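Local coordinates for putative TetR-family transcriptional regulator (Rhodococcus sp., PDB 2G3B), which probably binds DNA at regulatory sequences and acts as a transcriptional regulator, most likely a repressor, of the TetR family, at residues I48-N59 and A113-A124. Residues are numbered along the deposited sequence; the frame is centred on the assembly and turned at random.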
loop_
_atom_site.group_PDB
_atom_site.type_symbol
_atom_site.label_atom_id
_atom_site.label_comp_id
_atom_site.label_asym_id
_atom_site.label_seq_id
_atom_site.Cartn_x
_atom_site.Cartn_y
_atom_site.Cartn_z
ATOM N N ILE A 48 -13.154 -12.666 -13.954
ATOM C CA ILE A 48 -12.345 -13.004 -12.758
ATOM C C ILE A 48 -11.182 -13.966 -13.100
ATOM O O ILE A 48 -10.080 -13.821 -12.564
ATOM C CB ILE A 48 -13.223 -13.488 -11.528
ATOM C CG1 ILE A 48 -12.428 -13.469 -10.218
ATOM C CG2 ILE A 48 -13.875 -14.867 -11.722
ATOM C CD1 ILE A 48 -11.823 -12.098 -9.829
ATOM N N GLY A 49 -11.427 -14.941 -13.972
ATOM C CA GLY A 49 -10.310 -15.834 -14.426
ATOM C C GLY A 49 -9.194 -15.027 -15.096
ATOM O O GLY A 49 -8.006 -15.295 -14.886
ATOM N N LEU A 50 -9.574 -14.025 -15.904
ATOM C CA LEU A 50 -8.611 -13.109 -16.553
ATOM C C LEU A 50 -7.765 -12.386 -15.504
ATOM O O LEU A 50 -6.517 -12.336 -15.591
ATOM C CB LEU A 50 -9.331 -12.101 -17.541
ATOM C CG LEU A 50 -8.434 -11.035 -18.263
ATOM C CD1 LEU A 50 -7.425 -11.740 -19.177
ATOM C CD2 LEU A 50 -9.202 -9.954 -19.076
ATOM N N LEU A 51 -8.427 -11.858 -14.479
ATOM C CA LEU A 51 -7.727 -11.028 -13.481
ATOM C C LEU A 51 -6.798 -11.899 -12.631
ATOM O O LEU A 51 -5.633 -11.516 -12.354
ATOM C CB LEU A 51 -8.740 -10.289 -12.591
ATOM C CG LEU A 51 -9.563 -9.187 -13.286
ATOM C CD1 LEU A 51 -10.698 -8.684 -12.421
ATOM C CD2 LEU A 51 -8.701 -8.039 -13.715
ATOM N N GLU A 52 -7.309 -13.057 -12.221
ATOM C CA GLU A 52 -6.473 -14.048 -11.523
ATOM C C GLU A 52 -5.215 -14.341 -12.325
ATOM O O GLU A 52 -4.120 -14.260 -11.818
ATOM C CB GLU A 52 -7.220 -15.344 -11.292
ATOM C CG GLU A 52 -6.281 -16.411 -10.662
ATOM C CD GLU A 52 -7.005 -17.693 -10.203
ATOM O OE1 GLU A 52 -8.031 -17.586 -9.498
ATOM O OE2 GLU A 52 -6.538 -18.808 -10.535
ATOM N N ALA A 53 -5.366 -14.653 -13.612
ATOM C CA ALA A 53 -4.203 -14.937 -14.447
ATOM C C ALA A 53 -3.298 -13.710 -14.624
ATOM O O ALA A 53 -2.050 -13.848 -14.691
ATOM C CB ALA A 53 -4.654 -15.536 -15.817
ATOM N N ALA A 54 -3.884 -12.506 -14.667
ATOM C CA ALA A 54 -3.081 -11.266 -14.750
ATOM C C ALA A 54 -2.302 -11.006 -13.446
ATOM O O ALA A 54 -1.153 -10.621 -13.476
ATOM C CB ALA A 54 -3.945 -10.035 -15.068
ATOM N N LEU A 55 -2.946 -11.211 -12.304
ATOM C CA LEU A 55 -2.206 -11.168 -11.051
ATOM C C LEU A 55 -0.960 -12.061 -11.138
ATOM O O LEU A 55 0.139 -11.618 -10.833
ATOM C CB LEU A 55 -3.131 -11.587 -9.914
ATOM C CG LEU A 55 -3.985 -10.486 -9.296
ATOM C CD1 LEU A 55 -5.238 -11.099 -8.627
ATOM C CD2 LEU A 55 -3.144 -9.670 -8.264
ATOM N N ASN A 56 -1.115 -13.313 -11.581
ATOM C CA ASN A 56 0.026 -14.234 -11.601
ATOM C C ASN A 56 1.101 -13.835 -12.640
ATOM O O ASN A 56 2.307 -13.978 -12.382
ATOM C CB ASN A 56 -0.444 -15.664 -11.833
ATOM C CG ASN A 56 -0.972 -16.308 -10.570
ATOM O OD1 ASN A 56 -0.492 -16.019 -9.429
ATOM N ND2 ASN A 56 -1.981 -17.140 -10.738
ATOM N N TYR A 57 0.654 -13.372 -13.805
ATOM C CA TYR A 57 1.538 -12.837 -14.850
ATOM C C TYR A 57 2.456 -11.708 -14.300
ATOM O O TYR A 57 3.668 -11.755 -14.473
ATOM C CB TYR A 57 0.670 -12.329 -15.999
ATOM C CG TYR A 57 1.479 -11.832 -17.188
ATOM C CD1 TYR A 57 2.043 -12.733 -18.072
ATOM C CD2 TYR A 57 1.729 -10.465 -17.362
ATOM C CE1 TYR A 57 2.813 -12.298 -19.148
ATOM C CE2 TYR A 57 2.503 -10.013 -18.442
ATOM C CZ TYR A 57 3.021 -10.944 -19.328
ATOM O OH TYR A 57 3.774 -10.546 -20.424
ATOM N N ILE A 58 1.852 -10.725 -13.634
ATOM C CA ILE A 58 2.547 -9.571 -13.031
ATOM C C ILE A 58 3.565 -10.079 -11.984
ATOM O O ILE A 58 4.746 -9.625 -11.936
ATOM C CB ILE A 58 1.496 -8.603 -12.410
ATOM C CG1 ILE A 58 0.670 -7.942 -13.551
ATOM C CG2 ILE A 58 2.130 -7.550 -11.543
ATOM C CD1 ILE A 58 -0.678 -7.396 -13.062
ATOM N N ASN A 59 3.114 -11.044 -11.187
ATOM C CA ASN A 59 4.024 -11.651 -10.165
ATOM C C ASN A 59 5.199 -12.405 -10.811
ATOM O O ASN A 59 6.344 -12.263 -10.367
ATOM C CB ASN A 59 3.281 -12.586 -9.219
ATOM C CG ASN A 59 4.161 -13.057 -8.022
ATOM O OD1 ASN A 59 4.807 -12.244 -7.378
ATOM N ND2 ASN A 59 4.237 -14.348 -7.814
ATOM N N ALA A 113 -14.367 -10.506 -4.901
ATOM C CA ALA A 113 -13.914 -11.638 -5.740
ATOM C C ALA A 113 -12.409 -11.625 -6.028
ATOM O O ALA A 113 -11.837 -12.672 -6.319
ATOM C CB ALA A 113 -14.677 -11.691 -7.089
ATOM N N LEU A 114 -11.820 -10.426 -6.023
ATOM C CA LEU A 114 -10.393 -10.225 -6.278
ATOM C C LEU A 114 -9.527 -10.699 -5.109
ATOM O O LEU A 114 -8.311 -10.894 -5.226
ATOM C CB LEU A 114 -10.141 -8.728 -6.487
ATOM C CG LEU A 114 -9.975 -8.231 -7.920
ATOM C CD1 LEU A 114 -9.476 -6.750 -7.911
ATOM C CD2 LEU A 114 -8.896 -9.181 -8.546
ATOM N N ARG A 115 -10.152 -10.837 -3.951
ATOM C CA ARG A 115 -9.394 -11.037 -2.680
ATOM C C ARG A 115 -8.674 -12.353 -2.648
ATOM O O ARG A 115 -7.465 -12.393 -2.283
ATOM C CB ARG A 115 -10.320 -10.914 -1.456
ATOM C CG ARG A 115 -10.786 -9.491 -1.220
ATOM C CD ARG A 115 -11.786 -9.484 -0.080
ATOM N NE ARG A 115 -12.178 -8.093 0.204
ATOM C CZ ARG A 115 -12.966 -7.749 1.212
ATOM N NH1 ARG A 115 -13.453 -8.693 2.038
ATOM N NH2 ARG A 115 -13.269 -6.476 1.398
ATOM N N ASP A 116 -9.377 -13.436 -3.024
ATOM C CA ASP A 116 -8.748 -14.785 -2.969
ATOM C C ASP A 116 -7.556 -14.918 -3.953
ATOM O O ASP A 116 -6.482 -15.345 -3.562
ATOM C CB ASP A 116 -9.778 -15.917 -3.189
ATOM C CG ASP A 116 -10.586 -16.222 -1.927
ATOM O OD1 ASP A 116 -10.258 -15.697 -0.833
ATOM O OD2 ASP A 116 -11.519 -17.013 -2.019
ATOM N N PRO A 117 -7.739 -14.558 -5.230
ATOM C CA PRO A 117 -6.551 -14.593 -6.098
ATOM C C PRO A 117 -5.398 -13.695 -5.616
ATOM O O PRO A 117 -4.251 -14.128 -5.662
ATOM C CB PRO A 117 -7.065 -14.087 -7.487
ATOM C CG PRO A 117 -8.489 -14.021 -7.397
ATOM C CD PRO A 117 -8.969 -14.210 -5.973
ATOM N N LEU A 118 -5.694 -12.457 -5.216
ATOM C CA LEU A 118 -4.643 -11.551 -4.750
ATOM C C LEU A 118 -3.914 -12.132 -3.539
ATOM O O LEU A 118 -2.702 -11.991 -3.427
ATOM C CB LEU A 118 -5.228 -10.175 -4.368
ATOM C CG LEU A 118 -4.285 -9.074 -3.843
ATOM C CD1 LEU A 118 -3.077 -8.837 -4.794
ATOM C CD2 LEU A 118 -5.064 -7.788 -3.609
ATOM N N ALA A 119 -4.662 -12.718 -2.616
ATOM C CA ALA A 119 -4.081 -13.365 -1.414
ATOM C C ALA A 119 -3.140 -14.493 -1.826
ATOM O O ALA A 119 -2.044 -14.654 -1.273
ATOM C CB ALA A 119 -5.190 -13.894 -0.503
ATOM N N ARG A 120 -3.540 -15.245 -2.851
ATOM C CA ARG A 120 -2.738 -16.410 -3.270
ATOM C C ARG A 120 -1.496 -15.907 -3.926
ATOM O O ARG A 120 -0.435 -16.463 -3.688
ATOM C CB ARG A 120 -3.508 -17.295 -4.254
ATOM C CG ARG A 120 -4.539 -18.243 -3.576
ATOM C CD ARG A 120 -5.158 -19.236 -4.569
ATOM N NE ARG A 120 -6.028 -18.616 -5.581
ATOM C CZ ARG A 120 -7.363 -18.539 -5.528
ATOM N NH1 ARG A 120 -8.056 -18.986 -4.496
ATOM N NH2 ARG A 120 -8.017 -17.963 -6.519
ATOM N N THR A 121 -1.617 -14.882 -4.789
ATOM C CA THR A 121 -0.423 -14.362 -5.467
ATOM C C THR A 121 0.504 -13.682 -4.463
ATOM O O THR A 121 1.704 -13.894 -4.491
ATOM C CB THR A 121 -0.832 -13.449 -6.672
ATOM O OG1 THR A 121 -1.634 -14.228 -7.538
ATOM C CG2 THR A 121 0.389 -12.955 -7.465
ATOM N N THR A 122 -0.056 -12.909 -3.527
ATOM C CA THR A 122 0.765 -12.241 -2.508
ATOM C C THR A 122 1.487 -13.310 -1.662
ATOM O O THR A 122 2.693 -13.161 -1.344
ATOM C CB THR A 122 -0.097 -11.343 -1.591
ATOM O OG1 THR A 122 -0.729 -10.363 -2.388
ATOM C CG2 THR A 122 0.749 -10.652 -0.477
ATOM N N ALA A 123 0.787 -14.411 -1.367
ATOM C CA ALA A 123 1.374 -15.495 -0.559
ATOM C C ALA A 123 2.585 -16.113 -1.250
ATOM O O ALA A 123 3.557 -16.452 -0.611
ATOM C CB ALA A 123 0.332 -16.551 -0.219
ATOM N N ALA A 124 2.532 -16.229 -2.584
ATOM C CA ALA A 124 3.655 -16.733 -3.361
ATOM C C ALA A 124 4.879 -15.785 -3.280
ATOM O O ALA A 124 6.004 -16.234 -3.086
ATOM C CB ALA A 124 3.197 -16.946 -4.831
HETATM O O HOH W 1 -4.122 -14.851 -8.742
#
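Leu55 and Pro117 meet where helix 47-66, the connecting helix of the TetR fold, lies beside helix 115-139 of the C-terminal regulatory domain. The pair is a worked example of near-parallel helix packing: the two short axes diverge by only 17° and approach to 9.4 Å, burying 560 Å² in all. In TetR relatives the connecting helix carries movement of the ligand-binding domain to the DNA-binding head, and this contact is consistent with such coupling.

Apolar contacts fill the middle. The two methyls of Leu55 divide the work: CD1 rests 3.7 Å from Pro117 CB, while CD2 meets Leu118 CD1 at 3.6 Å, the two leucines crossing nearly at right angles. Leu114 CD2 extends this patch to Leu51 CB, and Ile48 CD1 reaches Ala113 at the end near the head. Helix 92-110 adds Leu104 against Leu55.

The charged pair sits on a partly exposed flank of the contact. Glu52, with CG anti to the backbone N (chi1 175°) and the chain extended beyond it, passes across the Pro117 ring and brings OE1 within 3.0 Å of Arg120 NH2. This salt bridge contains only a weak hydrogen bond; OE1 comes to the guanidinium edge, but the carboxylate and guanidinium planes are turned 66° apart. Shortening Glu52 to an alanine would take away the carboxylate, and is likely to leave Arg120 without this mate and to uncover part of the proline ring.

Polar contacts centre on Thr121. One water donates to both Glu52 O (3.1 Å) and Thr121 OG1 (2.8 Å), bridging backbone and side chain. Asn56 OD1 also lies 2.8 Å from Thr121 OG1, whose single proton could turn to it or to Pro117 O. The other branch of the threonine turns to apolar use, its methyl CG2 lying 3.4 Å from Asn59 CB, while Asn59 OD1 is held by Arg66 NH2.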